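Local coordinates for protein NADH-rubredoxin oxidoreductase (Clostridium acetobutylicum, PDB 3KLJ) that catalyses the NADH-dependent reduction of rubredoxin through its bound FAD, passing electrons down the chain by which an obligate anaerobe scavenges dioxygen, at residues P274-I277 / N278-N281; R330-E334 / D335-V339; T255-K258 / D259-A262; K59-D62 / D63-I66. All coordinates share one frame; numbering follows the deposited sequence. Where two conformers were deposited one is given.

Contact 1 (P274-I277 / N278-N281); sequences PGLI and NIAN. With FAD (flavin-adenine dinucleotide), chain B.
P274 and I279 meet at the tightest point of this local contact, where the loop ending at L276 turns into a helix. The terminal CD1 of I279 presses on the proline ring, 3.5 Å from P274 CG, and the two side chains cross at about a right angle. With CG1 beside its backbone N (chi1 -64°), I279 sends its extended arm back along the loop, where CD1 also comes within 4.2 Å of L276 CB. Rigid proline gives the isoleucine a firm surface. G275 has the positive phi that glycine readily adopts, and L276 is the N-cap, its O accepting from A280 N at 3.2 Å. The next turn is closed by N281 N on I277 O, 3.0 Å and nearly straight. At the helix start, the I277 amide donates to FAD O2 over 2.9 Å (162°), and the positive helix end would be expected to stabilise negative charge on the reduced flavin. The methyl of A280 is small enough to let the cofactor pass, its CB 3.6 Å from FAD O5'. The looser side belongs to N278 and N281, partly exposed polar residues each modelled in two conformations. Helix 277-291 starts here, after the loop that follows strand 267-269; it leans on helix 19-28, with A280 against A20 and N281 against P19, while I302 covers L276 and I279.

Contact 2 (R330-E334 / D335-V339); sequences RSTQE and DKYIV
The guanidinium of R330 and the phenol ring of Y337 are turned 32° from each other, and they meet through the guanidinium edge. R330 NE donates to Y337 OH at 2.9 Å, with the oxygen in the guanidinium plane but the bond bent to 138°. The ring has the hydroxyl of T332 at its own edge, T332 OG1 lying 3.6 Å from Y337 CD1, while the aliphatic part of the arginine approaches at a slant, R330 CG being 3.7 Å from Y337 CE1. The arm runs extended past the phenol through CG and CD; the bend at chi3 (-69°) then turns NE in to the oxygen. Both polar ends have further partners: R330 forms salt bridges with D187 and D189, and Y337 OH is hydrogen-bonded to D187, so the acidic pair gathers them at the NADH-binding domain.

The backbone beneath is a beta hairpin, strands 327-332 and 337-343, at the edge of the antiparallel sheet of the C-terminal domain. S331 and I338 form a hydrogen-bonded pair, with S331 N to I338 O and I338 N to S331 O both 2.8 Å. Q333 N reaches K336 O at 2.9 Å, closing the turn, whose exposed corners E334 and D335 are polar, as suits a tip. Beside it, the side chains of Q333 and K336 run side by side the same way, the carboxamide carbon Q333 CD 3.8 Å from K336 CG, and K336 NZ continues to a salt bridge with D355. Beta-branched I338 and V339 suit the strand and pack on V352 and A351 of strand 346-353.

Contact 3 (T255-K258 / D259-A262); sequences TSIK and DIYA
T255 and I260 cross obliquely where an ST turn leads into a type II beta turn, I257 to I260, that delivers the chain into strand 260-262. The threonine sets OG1 between its backbone N and carbonyl carbon (chi1 73°), a staggering that lets the hydroxyl work in two directions: it donates to I260 O at 2.9 Å, from above the carbonyl plane, and accepts from I257 N at 3.1 Å. T255 N also donates to I260 O, in the carbonyl plane, so that one oxygen is gripped twice. The CG2 branch meanwhile lies against the small methyl of A262, T255 CG2 being 4.0 Å from A262 CB. I257 and I260 run side by side and point the same way, I257 CG2 3.9 Å from I260 CD1; I260 continues onto I110 of strand 107-110, its neighbour in the parallel sheet of the FAD-binding domain. K258 and D259 occupy the turn's two corners. D259 takes the positive phi (72°) usual at the third position of a type II turn, which aspartate adopts less readily than glycine or asparagine, and its carboxylate pairs with K93. One water accepts from both corner residues, 2.7 Å from D259 N and 3.1 Å from K258 NZ.

Contact 4 (K59-D62 / D63-I66); sequences KSID and DILI
The backbone of K59-I66 coils through two overlapping turns, D63 N donating to S60 O and I64 N to I61 O (2.9 Å); a weak bond from L65 N to I61 O follows.

D63 does most of the side-chain work. Having CG beside its own backbone N (chi1 -54°), it swings the carboxylate back over the start of the coil, where OD2 takes the amide of S60 N at 2.8 Å. The donor comes from the anti side of the carboxylate, 31° out of its plane. A water donates to the same D63 OD2 from 2.7 Å and also lies 2.7 Å from S60 OG, tying the short serine side chain to the aspartate indirectly. The lysine arm crosses D63 at about a right angle, K59 CB touching D63 OD2 at 3.3 Å. Its ammonium is not in contact, K59 NZ being 4.8 Å from D63 OD2, although the opposite charge may still favour the carboxylate. Both polar ends suit this surface.

The apolar residues gather elsewhere on the coil. I61 leans across L65, I61 CG1 against L65 CD2 at 3.7 Å, and I61 reaches on to Y43, Y46 and Y133. I64 is buried against L51 and I54 of helix 51-56.

An aspartate three residues on accepting the serine's amide recalls the aspartate half of a capping box, without the reciprocal bond to the serine hydroxyl, in the loop between helices 51-56 and 69-74, which packs beside the Y46-Y47 part of the FAD-binding domain, near the FAD ligand R48.

From the N terminus the contacts come in the order 4, 3, 1, 2, each closing a short local turn before the next begins, so none nests or crosses. Contact 4 shapes the loop between helices 51-56 and 69-74. After the NADH-binding domain, contact 3 turns the chain into strand 260-262, the edge of the parallel sheet in the FAD-binding domain, and contact 1 then starts helix 277-291 at the flavin. Contacts 1 and 4 approach to about 5 Å between nearest atoms without touching. Contact 2 reverses the chain in the C-terminal domain, its centre about 46 Å from that of contact 3, and binds that domain's edge to the NADH-binding domain.

Contact 1 (P274-I277 / N278-N281)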
loop_
_atom_site.group_PDB
_atom_site.type_symbol
_atom_site.label_atom_id
_atom_site.label_comp_id
_atom_site.label_asym_id
_atom_site.label_seq_id
_atom_site.Cartn_x
_atom_site.Cartn_y
_atom_site.Cartn_z
ATOM N N PRO A 274 4.874 2.133 5.581
ATOM C CA PRO A 274 4.916 0.949 4.731
ATOM C C PRO A 274 3.755 0.835 3.736
ATOM O O PRO A 274 3.909 0.170 2.722
ATOM C CB PRO A 274 4.933 -0.218 5.746
ATOM C CG PRO A 274 5.398 0.424 7.066
ATOM C CD PRO A 274 4.682 1.759 6.993
ATOM N N GLY A 275 2.635 1.501 4.013
ATOM C CA GLY A 275 1.514 1.567 3.074
ATOM C C GLY A 275 0.746 0.260 2.989
ATOM O O GLY A 275 0.389 -0.172 1.903
ATOM N N LEU A 276 0.507 -0.363 4.146
ATOM C CA LEU A 276 -0.134 -1.665 4.220
ATOM C C LEU A 276 -1.439 -1.549 4.995
ATOM O O LEU A 276 -1.548 -0.715 5.893
ATOM C CB LEU A 276 0.799 -2.686 4.888
ATOM C CG LEU A 276 2.117 -2.981 4.164
ATOM C CD1 LEU A 276 3.078 -3.823 5.023
ATOM C CD2 LEU A 276 1.835 -3.672 2.845
ATOM N N ILE A 277 -2.413 -2.398 4.652
ATOM C CA ILE A 277 -3.753 -2.290 5.240
ATOM C C ILE A 277 -3.838 -2.667 6.724
ATOM O O ILE A 277 -4.578 -2.018 7.467
ATOM C CB ILE A 277 -4.879 -2.958 4.372
ATOM C CG1 ILE A 277 -6.258 -2.449 4.826
ATOM C CG2 ILE A 277 -4.780 -4.476 4.396
ATOM C CD1 ILE A 277 -7.310 -2.432 3.775
ATOM N N ASN A 278 -3.081 -3.668 7.183
ATOM C CA ASN A 278 -3.123 -3.997 8.607
ATOM C C ASN A 278 -2.618 -2.831 9.475
ATOM O O ASN A 278 -3.115 -2.618 10.580
ATOM C CB ASN A 278 -2.429 -5.332 8.932
ATOM C CG ASN A 278 -0.958 -5.348 8.556
ATOM O OD1 ASN A 278 -0.449 -4.425 7.919
ATOM N ND2 ASN A 278 -0.265 -6.414 8.950
ATOM N N ILE A 279 -1.664 -2.063 8.953
ATOM C CA ILE A 279 -1.170 -0.841 9.606
ATOM C C ILE A 279 -2.251 0.247 9.644
ATOM O O ILE A 279 -2.409 0.929 10.651
ATOM C CB ILE A 279 0.120 -0.317 8.916
ATOM C CG1 ILE A 279 1.230 -1.359 9.083
ATOM C CG2 ILE A 279 0.551 1.047 9.478
ATOM C CD1 ILE A 279 2.527 -1.054 8.356
ATOM N N ALA A 280 -2.980 0.400 8.539
ATOM C CA ALA A 280 -4.087 1.353 8.454
ATOM C C ALA A 280 -5.148 1.059 9.510
ATOM O O ALA A 280 -5.585 1.955 10.238
ATOM C CB ALA A 280 -4.701 1.339 7.054
ATOM N N ASN A 281 -5.568 -0.197 9.567
ATOM C CA ASN A 281 -6.553 -0.642 10.546
ATOM C C ASN A 281 -6.091 -0.372 11.977
ATOM O O ASN A 281 -6.838 0.189 12.784
ATOM C CB ASN A 281 -6.838 -2.135 10.366
ATOM C CG ASN A 281 -7.537 -2.441 9.058
ATOM O OD1 ASN A 281 -7.312 -3.493 8.450
ATOM N ND2 ASN A 281 -8.386 -1.519 8.612
HETATM P PA FAD B . -6.851 5.126 1.762
HETATM O O1A FAD B . -6.141 5.737 0.582
HETATM O O2A FAD B . -7.303 3.709 1.503
HETATM O O5B FAD B . -8.099 6.036 2.163
HETATM C C5B FAD B . -7.961 7.438 2.308
HETATM C C4B FAD B . -9.245 8.124 1.841
HETATM O O4B FAD B . -9.161 9.524 2.099
HETATM C C3B FAD B . -9.439 7.967 0.335
HETATM O O3B FAD B . -10.749 7.485 0.084
HETATM C C2B FAD B . -9.244 9.358 -0.237
HETATM O O2B FAD B . -10.108 9.626 -1.318
HETATM C C1B FAD B . -9.577 10.248 0.953
HETATM N N9A FAD B . -8.935 11.574 0.899
HETATM C C8A FAD B . -7.699 11.886 0.399
HETATM N N7A FAD B . -7.497 13.216 0.547
HETATM C C5A FAD B . -8.579 13.759 1.140
HETATM C C6A FAD B . -8.892 15.067 1.511
HETATM N N6A FAD B . -8.166 16.086 1.047
HETATM N N1A FAD B . -10.115 15.318 2.107
HETATM C C2A FAD B . -11.015 14.293 2.334
HETATM N N3A FAD B . -10.702 13.002 1.952
HETATM C C4A FAD B . -9.496 12.737 1.367
HETATM N N1 FAD B . -2.065 -3.239 1.234
HETATM C C2 FAD B . -1.680 -4.438 1.795
HETATM O O2 FAD B . -1.314 -4.467 2.958
HETATM N N3 FAD B . -1.731 -5.610 1.069
HETATM C C4 FAD B . -2.155 -5.587 -0.239
HETATM O O4 FAD B . -2.174 -6.650 -0.866
HETATM C C4X FAD B . -2.536 -4.373 -0.830
HETATM N N5 FAD B . -2.976 -4.324 -2.144
HETATM C C5X FAD B . -3.355 -3.125 -2.716
HETATM C C6 FAD B . -3.793 -3.082 -4.047
HETATM C C7 FAD B . -4.186 -1.857 -4.609
HETATM C C7M FAD B . -4.654 -1.805 -6.034
HETATM C C8 FAD B . -4.129 -0.687 -3.852
HETATM C C8M FAD B . -4.538 0.643 -4.433
HETATM C C9 FAD B . -3.688 -0.737 -2.535
HETATM C C9A FAD B . -3.305 -1.953 -1.961
HETATM N N10 FAD B . -2.871 -1.996 -0.637
HETATM C C10 FAD B . -2.491 -3.200 -0.076
HETATM C "C1'" FAD B . -2.792 -0.741 0.168
HETATM C "C2'" FAD B . -3.989 -0.550 1.074
HETATM O "O2'" FAD B . -5.136 -0.374 0.267
HETATM C "C3'" FAD B . -3.727 0.690 1.906
HETATM O "O3'" FAD B . -2.642 0.450 2.783
HETATM C "C4'" FAD B . -4.925 1.121 2.734
HETATM O "O4'" FAD B . -6.056 1.337 1.899
HETATM C "C5'" FAD B . -4.581 2.433 3.428
HETATM O "O5'" FAD B . -5.758 2.911 4.026
HETATM P P FAD B . -5.886 4.452 4.393
HETATM O O1P FAD B . -7.224 4.679 5.076
HETATM O O2P FAD B . -4.694 4.926 5.188
HETATM O O3P FAD B . -5.810 5.236 2.984
#

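Contact 2 (R330-E334 / D335-V339)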
loop_
_atom_site.group_PDB
_atom_site.type_symbol
_atom_site.label_atom_id
_atom_site.label_comp_id
_atom_site.label_asym_id
_atom_site.label_seq_id
_atom_site.Cartn_x
_atom_site.Cartn_y
_atom_site.Cartn_z
ATOM N N ARG A 330 22.685 -18.372 -1.467
ATOM C CA ARG A 330 21.622 -18.414 -2.450
ATOM C C ARG A 330 21.300 -19.868 -2.788
ATOM O O ARG A 330 22.194 -20.704 -2.840
ATOM C CB ARG A 330 22.068 -17.650 -3.700
ATOM C CG ARG A 330 21.020 -17.483 -4.785
ATOM C CD ARG A 330 21.526 -16.561 -5.902
ATOM N NE ARG A 330 21.667 -15.168 -5.453
ATOM C CZ ARG A 330 22.822 -14.564 -5.157
ATOM N NH1 ARG A 330 23.983 -15.213 -5.264
ATOM N NH2 ARG A 330 22.816 -13.296 -4.755
ATOM N N SER A 331 20.019 -20.157 -3.004
ATOM C CA SER A 331 19.580 -21.464 -3.482
ATOM C C SER A 331 18.508 -21.292 -4.548
ATOM O O SER A 331 17.515 -20.590 -4.326
ATOM C CB SER A 331 19.034 -22.309 -2.323
ATOM O OG SER A 331 18.451 -23.514 -2.799
ATOM N N THR A 332 18.719 -21.917 -5.703
ATOM C CA THR A 332 17.721 -21.946 -6.761
ATOM C C THR A 332 17.270 -23.388 -6.968
ATOM O O THR A 332 18.081 -24.266 -7.255
ATOM C CB THR A 332 18.276 -21.368 -8.092
ATOM O OG1 THR A 332 18.732 -20.028 -7.882
ATOM C CG2 THR A 332 17.212 -21.373 -9.185
ATOM N N GLN A 333 15.972 -23.619 -6.804
ATOM C CA GLN A 333 15.368 -24.929 -7.041
ATOM C C GLN A 333 14.231 -24.763 -8.044
ATOM O O GLN A 333 13.958 -23.647 -8.471
ATOM C CB GLN A 333 14.854 -25.512 -5.727
ATOM C CG GLN A 333 15.947 -25.767 -4.693
ATOM C CD GLN A 333 15.389 -26.172 -3.346
ATOM O OE1 GLN A 333 14.452 -26.966 -3.266
ATOM N NE2 GLN A 333 15.967 -25.632 -2.273
ATOM N N GLU A 334 13.581 -25.863 -8.421
ATOM C CA GLU A 334 12.466 -25.816 -9.371
ATOM C C GLU A 334 11.245 -25.087 -8.795
ATOM O O GLU A 334 10.558 -24.364 -9.501
ATOM C CB GLU A 334 12.089 -27.232 -9.839
ATOM C CG GLU A 334 11.025 -27.297 -10.954
ATOM C CD GLU A 334 11.508 -26.761 -12.307
ATOM O OE1 GLU A 334 12.606 -27.154 -12.758
ATOM O OE2 GLU A 334 10.777 -25.959 -12.937
ATOM N N ASP A 335 11.008 -25.271 -7.503
ATOM C CA ASP A 335 9.810 -24.775 -6.831
ATOM C C ASP A 335 10.062 -23.518 -5.997
ATOM O O ASP A 335 9.118 -22.817 -5.638
ATOM C CB ASP A 335 9.220 -25.877 -5.929
ATOM C CG ASP A 335 10.295 -26.683 -5.178
ATOM O OD1 ASP A 335 10.156 -26.877 -3.946
ATOM O OD2 ASP A 335 11.276 -27.139 -5.814
ATOM N N LYS A 336 11.324 -23.243 -5.675
ATOM C CA LYS A 336 11.635 -22.174 -4.730
ATOM C C LYS A 336 12.972 -21.469 -4.969
ATOM O O LYS A 336 13.879 -22.024 -5.577
ATOM C CB LYS A 336 11.528 -22.678 -3.281
ATOM C CG LYS A 336 12.622 -23.630 -2.837
ATOM C CD LYS A 336 12.389 -24.135 -1.397
ATOM C CE LYS A 336 11.361 -25.267 -1.363
ATOM N NZ LYS A 336 11.154 -25.802 0.009
ATOM N N TYR A 337 13.057 -20.225 -4.510
ATOM C CA TYR A 337 14.283 -19.456 -4.566
ATOM C C TYR A 337 14.531 -18.923 -3.170
ATOM O O TYR A 337 13.606 -18.430 -2.501
ATOM C CB TYR A 337 14.188 -18.296 -5.583
ATOM C CG TYR A 337 15.404 -17.390 -5.553
ATOM C CD1 TYR A 337 16.546 -17.689 -6.311
ATOM C CD2 TYR A 337 15.436 -16.259 -4.733
ATOM C CE1 TYR A 337 17.673 -16.874 -6.272
ATOM C CE2 TYR A 337 16.557 -15.437 -4.684
ATOM C CZ TYR A 337 17.672 -15.749 -5.460
ATOM O OH TYR A 337 18.788 -14.944 -5.407
ATOM N N ILE A 338 15.775 -19.041 -2.724
ATOM C CA ILE A 338 16.170 -18.552 -1.408
ATOM C C ILE A 338 17.389 -17.665 -1.556
ATOM O O ILE A 338 18.335 -18.029 -2.244
ATOM C CB ILE A 338 16.527 -19.710 -0.451
ATOM C CG1 ILE A 338 15.324 -20.641 -0.267
ATOM C CG2 ILE A 338 17.057 -19.159 0.898
ATOM C CD1 ILE A 338 15.680 -22.040 0.251
ATOM N N VAL A 339 17.352 -16.496 -0.923
ATOM C CA VAL A 339 18.552 -15.689 -0.760
ATOM C C VAL A 339 18.638 -15.208 0.685
ATOM O O VAL A 339 17.649 -14.760 1.278
ATOM C CB VAL A 339 18.675 -14.531 -1.817
ATOM C CG1 VAL A 339 17.563 -13.484 -1.668
ATOM C CG2 VAL A 339 20.050 -13.883 -1.751
#

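Contact 3 (T255-K258 / D259-A262)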
loop_
_atom_site.group_PDB
_atom_site.type_symbol
_atom_site.label_atom_id
_atom_site.label_comp_id
_atom_site.label_asym_id
_atom_site.label_seq_id
_atom_site.Cartn_x
_atom_site.Cartn_y
_atom_site.Cartn_z
ATOM N N THR A 255 0.152 13.936 16.003
ATOM C CA THR A 255 1.053 14.694 15.137
ATOM C C THR A 255 1.828 15.723 15.984
ATOM O O THR A 255 1.720 15.735 17.212
ATOM C CB THR A 255 0.273 15.458 14.028
ATOM O OG1 THR A 255 -0.412 16.578 14.615
ATOM C CG2 THR A 255 -0.742 14.540 13.320
ATOM N N SER A 256 2.597 16.569 15.297
ATOM C CA SER A 256 3.323 17.704 15.883
ATOM C C SER A 256 2.424 18.693 16.596
ATOM O O SER A 256 2.877 19.477 17.419
ATOM C CB SER A 256 4.010 18.482 14.766
ATOM O OG SER A 256 5.369 18.170 14.720
ATOM N N ILE A 257 1.148 18.697 16.218
ATOM C CA ILE A 257 0.210 19.729 16.679
ATOM C C ILE A 257 -0.845 19.132 17.587
ATOM O O ILE A 257 -1.461 18.120 17.253
ATOM C CB ILE A 257 -0.485 20.433 15.472
ATOM C CG1 ILE A 257 0.551 21.099 14.553
ATOM C CG2 ILE A 257 -1.566 21.419 15.932
ATOM C CD1 ILE A 257 1.423 22.189 15.215
ATOM N N LYS A 258 -1.064 19.778 18.723
ATOM C CA LYS A 258 -2.040 19.318 19.706
ATOM C C LYS A 258 -3.404 19.061 19.064
ATOM O O LYS A 258 -3.860 19.839 18.217
ATOM C CB LYS A 258 -2.171 20.331 20.852
ATOM C CG LYS A 258 -2.796 19.753 22.134
ATOM C CD LYS A 258 -1.878 18.689 22.765
ATOM C CE LYS A 258 -2.612 17.794 23.766
ATOM N NZ LYS A 258 -1.990 16.426 23.785
ATOM N N ASP A 259 -4.019 17.943 19.452
ATOM C CA ASP A 259 -5.407 17.616 19.098
ATOM C C ASP A 259 -5.593 17.244 17.631
ATOM O O ASP A 259 -6.729 17.008 17.170
ATOM C CB ASP A 259 -6.362 18.739 19.513
ATOM C CG ASP A 259 -6.538 18.831 21.018
ATOM O OD1 ASP A 259 -6.862 19.931 21.497
ATOM O OD2 ASP A 259 -6.373 17.809 21.722
ATOM N N ILE A 260 -4.472 17.155 16.916
ATOM C CA ILE A 260 -4.458 16.585 15.570
ATOM C C ILE A 260 -3.697 15.255 15.521
ATOM O O ILE A 260 -2.532 15.171 15.939
ATOM C CB ILE A 260 -3.851 17.550 14.538
ATOM C CG1 ILE A 260 -4.598 18.893 14.545
ATOM C CG2 ILE A 260 -3.849 16.877 13.135
ATOM C CD1 ILE A 260 -4.120 19.871 13.480
ATOM N N TYR A 261 -4.359 14.233 14.987
ATOM C CA TYR A 261 -3.801 12.886 14.860
ATOM C C TYR A 261 -3.692 12.527 13.390
ATOM O O TYR A 261 -4.321 13.164 12.548
ATOM C CB TYR A 261 -4.708 11.847 15.534
ATOM C CG TYR A 261 -4.990 12.119 16.997
ATOM C CD1 TYR A 261 -5.886 13.123 17.377
ATOM C CD2 TYR A 261 -4.365 11.379 17.999
ATOM C CE1 TYR A 261 -6.158 13.375 18.721
ATOM C CE2 TYR A 261 -4.630 11.630 19.342
ATOM C CZ TYR A 261 -5.526 12.627 19.691
ATOM O OH TYR A 261 -5.795 12.887 21.010
ATOM N N ALA A 262 -2.894 11.504 13.093
ATOM C CA ALA A 262 -2.857 10.905 11.763
ATOM C C ALA A 262 -2.612 9.396 11.860
ATOM O O ALA A 262 -2.105 8.903 12.865
ATOM C CB ALA A 262 -1.793 11.574 10.904
HETATM O O HOH W 1 -2.697 15.954 20.807
#

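Contact 4 (K59-D62 / D63-I66)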
loop_
_atom_site.group_PDB
_atom_site.type_symbol
_atom_site.label_atom_id
_atom_site.label_comp_id
_atom_site.label_asym_id
_atom_site.label_seq_id
_atom_site.Cartn_x
_atom_site.Cartn_y
_atom_site.Cartn_z
ATOM N N LYS A 59 -16.743 -7.908 -9.810
ATOM C CA LYS A 59 -17.415 -7.490 -8.580
ATOM C C LYS A 59 -17.647 -5.977 -8.604
ATOM O O LYS A 59 -16.952 -5.252 -9.319
ATOM C CB LYS A 59 -16.602 -7.918 -7.345
ATOM C CG LYS A 59 -16.736 -9.431 -7.065
ATOM C CD LYS A 59 -15.895 -9.870 -5.875
ATOM C CE LYS A 59 -16.128 -11.357 -5.575
ATOM N NZ LYS A 59 -17.562 -11.661 -5.312
ATOM N N SER A 60 -18.631 -5.504 -7.843
ATOM C CA SER A 60 -18.914 -4.069 -7.755
ATOM C C SER A 60 -18.476 -3.478 -6.416
ATOM O O SER A 60 -17.884 -4.182 -5.571
ATOM C CB SER A 60 -20.395 -3.788 -8.020
ATOM O OG SER A 60 -21.210 -4.395 -7.035
ATOM N N ILE A 61 -18.734 -2.177 -6.241
ATOM C CA ILE A 61 -18.373 -1.464 -5.016
ATOM C C ILE A 61 -19.006 -2.121 -3.788
ATOM O O ILE A 61 -18.351 -2.310 -2.760
ATOM C CB ILE A 61 -18.694 0.078 -5.092
ATOM C CG1 ILE A 61 -18.322 0.804 -3.789
ATOM C CG2 ILE A 61 -20.173 0.349 -5.451
ATOM C CD1 ILE A 61 -16.823 0.870 -3.477
ATOM N N ASP A 62 -20.274 -2.486 -3.925
ATOM C CA ASP A 62 -21.032 -3.132 -2.861
ATOM C C ASP A 62 -20.363 -4.381 -2.278
ATOM O O ASP A 62 -20.491 -4.641 -1.081
ATOM C CB ASP A 62 -22.436 -3.444 -3.367
ATOM C CG ASP A 62 -23.042 -2.270 -4.112
ATOM O OD1 ASP A 62 -23.089 -1.165 -3.518
ATOM O OD2 ASP A 62 -23.451 -2.442 -5.284
ATOM N N ASP A 63 -19.637 -5.124 -3.119
ATOM C CA ASP A 63 -18.964 -6.345 -2.692
ATOM C C ASP A 63 -17.694 -6.095 -1.889
ATOM O O ASP A 63 -17.185 -7.024 -1.262
ATOM C CB ASP A 63 -18.596 -7.220 -3.889
ATOM C CG ASP A 63 -19.770 -7.518 -4.770
ATOM O OD1 ASP A 63 -20.849 -7.855 -4.239
ATOM O OD2 ASP A 63 -19.605 -7.408 -5.998
ATOM N N ILE A 64 -17.167 -4.867 -1.928
ATOM C CA ILE A 64 -15.910 -4.567 -1.231
ATOM C C ILE A 64 -16.003 -3.517 -0.119
ATOM O O ILE A 64 -15.009 -3.253 0.565
ATOM C CB ILE A 64 -14.728 -4.232 -2.201
ATOM C CG1 ILE A 64 -15.020 -2.980 -3.048
ATOM C CG2 ILE A 64 -14.358 -5.460 -3.064
ATOM C CD1 ILE A 64 -13.767 -2.366 -3.670
ATOM N N LEU A 65 -17.188 -2.926 0.056
ATOM C CA LEU A 65 -17.453 -1.991 1.163
ATOM C C LEU A 65 -17.204 -2.687 2.502
ATOM O O LEU A 65 -17.594 -3.845 2.684
ATOM C CB LEU A 65 -18.914 -1.474 1.109
ATOM C CG LEU A 65 -19.339 -0.547 -0.041
ATOM C CD1 LEU A 65 -20.848 -0.198 -0.024
ATOM C CD2 LEU A 65 -18.488 0.712 -0.065
ATOM N N ILE A 66 -16.553 -1.989 3.429
ATOM C CA ILE A 66 -16.327 -2.544 4.768
ATOM C C ILE A 66 -17.661 -2.637 5.526
ATOM O O ILE A 66 -18.023 -3.696 6.056
ATOM C CB ILE A 66 -15.264 -1.750 5.596
ATOM C CG1 ILE A 66 -13.903 -1.706 4.874
ATOM C CG2 ILE A 66 -15.072 -2.414 6.953
ATOM C CD1 ILE A 66 -12.831 -0.723 5.528
HETATM O O HOH W 2 -22.043 -6.947 -7.162
#